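Local coordinates for flavodoxin (Bacteroides uniformis, PDB 4J8P), which binds flavin mononucleotide in a flavodoxin-like fold and probably serves in electron transfer, at residues 54-57 with 58-62. Residues are numbered along the deposited sequence; the frame is centred on the assembly and turned at random. Where two conformers were deposited one is given.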
loop_
_atom_site.group_PDB
_atom_site.type_symbol
_atom_site.label_atom_id
_atom_site.label_comp_id
_atom_site.label_asym_id
_atom_site.label_seq_id
_atom_site.Cartn_x
_atom_site.Cartn_y
_atom_site.Cartn_z
ATOM N N ALA A 54 -17.863 -8.317 -13.355
ATOM C CA ALA A 54 -18.516 -8.844 -12.153
ATOM C C ALA A 54 -17.520 -9.403 -11.131
ATOM O O ALA A 54 -17.952 -9.857 -10.063
ATOM C CB ALA A 54 -19.522 -9.922 -12.542
ATOM N N SER A 55 -16.198 -9.405 -11.444
ATOM C CA SER A 55 -15.213 -9.950 -10.498
ATOM C C SER A 55 -15.146 -9.056 -9.268
ATOM O O SER A 55 -15.468 -7.863 -9.346
ATOM C CB SER A 55 -13.831 -10.054 -11.135
ATOM O OG SER A 55 -13.271 -8.754 -11.314
ATOM N N ARG A 56 -14.727 -9.629 -8.150
ATOM C CA ARG A 56 -14.605 -8.870 -6.898
ATOM C C ARG A 56 -13.760 -7.599 -7.095
ATOM O O ARG A 56 -14.175 -6.513 -6.664
ATOM C CB ARG A 56 -13.979 -9.768 -5.843
ATOM C CG ARG A 56 -13.753 -9.063 -4.509
ATOM C CD ARG A 56 -12.932 -9.974 -3.654
ATOM N NE ARG A 56 -12.646 -9.439 -2.330
ATOM C CZ ARG A 56 -11.821 -10.044 -1.477
ATOM N NH1 ARG A 56 -11.214 -11.177 -1.821
ATOM N NH2 ARG A 56 -11.567 -9.503 -0.288
ATOM N N SER A 57 -12.593 -7.717 -7.756
ATOM C CA SER A 57 -11.758 -6.518 -7.945
ATOM C C SER A 57 -12.459 -5.506 -8.840
ATOM O O SER A 57 -12.319 -4.302 -8.608
ATOM C CB SER A 57 -10.388 -6.875 -8.508
ATOM O OG SER A 57 -10.424 -7.466 -9.799
ATOM N N SER A 58 -13.202 -5.961 -9.871
ATOM C CA SER A 58 -13.878 -4.991 -10.742
ATOM C C SER A 58 -14.942 -4.218 -9.963
ATOM O O SER A 58 -15.045 -2.998 -10.106
ATOM C CB SER A 58 -14.498 -5.676 -11.956
ATOM O OG SER A 58 -13.489 -6.182 -12.814
ATOM N N VAL A 59 -15.706 -4.928 -9.117
ATOM C CA VAL A 59 -16.762 -4.307 -8.322
ATOM C C VAL A 59 -16.149 -3.332 -7.297
ATOM O O VAL A 59 -16.610 -2.195 -7.167
ATOM C CB VAL A 59 -17.617 -5.397 -7.629
ATOM C CG1 VAL A 59 -18.611 -4.793 -6.639
ATOM C CG2 VAL A 59 -18.356 -6.254 -8.671
ATOM N N GLU A 60 -15.097 -3.774 -6.593
ATOM C CA GLU A 60 -14.492 -2.909 -5.578
ATOM C C GLU A 60 -13.902 -1.643 -6.212
ATOM O O GLU A 60 -14.089 -0.535 -5.688
ATOM C CB GLU A 60 -13.399 -3.669 -4.779
ATOM C CG GLU A 60 -14.008 -4.670 -3.798
ATOM C CD GLU A 60 -13.040 -5.655 -3.178
ATOM O OE1 GLU A 60 -11.826 -5.516 -3.456
ATOM O OE2 GLU A 60 -13.491 -6.570 -2.439
HETATM N N MSE A 61 -13.240 -1.792 -7.365
HETATM C CA MSE A 61 -12.591 -0.647 -7.992
HETATM C C MSE A 61 -13.620 0.304 -8.635
HETATM O O MSE A 61 -13.290 1.469 -8.859
HETATM C CB MSE A 61 -11.467 -1.065 -8.953
HETATM C CG MSE A 61 -10.350 -1.883 -8.253
HETATM SE SE MSE A 61 -9.765 -1.110 -6.533
HETATM C CE MSE A 61 -9.172 0.597 -7.113
ATOM N N SER A 62 -14.869 -0.166 -8.876
ATOM C CA SER A 62 -15.905 0.706 -9.420
ATOM C C SER A 62 -16.584 1.519 -8.304
ATOM O O SER A 62 -17.301 2.484 -8.589
ATOM C CB SER A 62 -16.945 -0.108 -10.182
ATOM O OG SER A 62 -17.838 -0.761 -9.296
HETATM O O HOH W 1 -14.089 -8.023 0.601
HETATM O O HOH W 2 -10.862 -5.718 -11.933
#
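Several groups grip S55 OG. S58 N donates to it at 3.1 Å. S55 OG lies between its own backbone N and carbonyl carbon, a rotation that sets it in front of the S58 N-H. This makes S55 the N-cap of helix 56-62. S58 OG is 3.0 Å from S55 OG. A water donates to S57 OG and to S58 OG, 2.8 Å from each, and so bridges neighbouring serines. In the preceding loop the one proton of S55 OG is shared between the carbonyls of D49, the stronger partner, and D52, while S58 OG bonds to the D52 carbonyl and S57 OG to that of D47. The S57 side chain also reaches the bound flavin mononucleotide. In this flavodoxin-like fold, a five-stranded parallel sheet flanked by helices, the short helix lies between strands 33-36 and 80-88 in sequence. Its first turns are closed by V59 N to S55 O, E60 N to R56 O at 2.9 Å and M61 N to S57 O. One turn apart, R56 and E60 form a salt bridge, R56 NE to E60 OE2 at 3.0 Å. R56 CG is anti to the backbone N (chi1 178°) and the chain is extended from there to NE, which carries NE to E60 OE2. NE meets the syn side of the carboxylate, 30° out of its plane. The guanidinium and carboxylate planes are 85° apart, and NE alone is in bonding range, R56 NH2 being 4.1 Å from E60 OE2. R56 NH1 pairs with D47 and the K41 carbonyl, while E60 OE1 bonds to Y43 OH. A leucine in place of R56 would probably leave E60 OE2 and D47 without their positive partner. V59 CG2 rests 3.4 Å from S55 O.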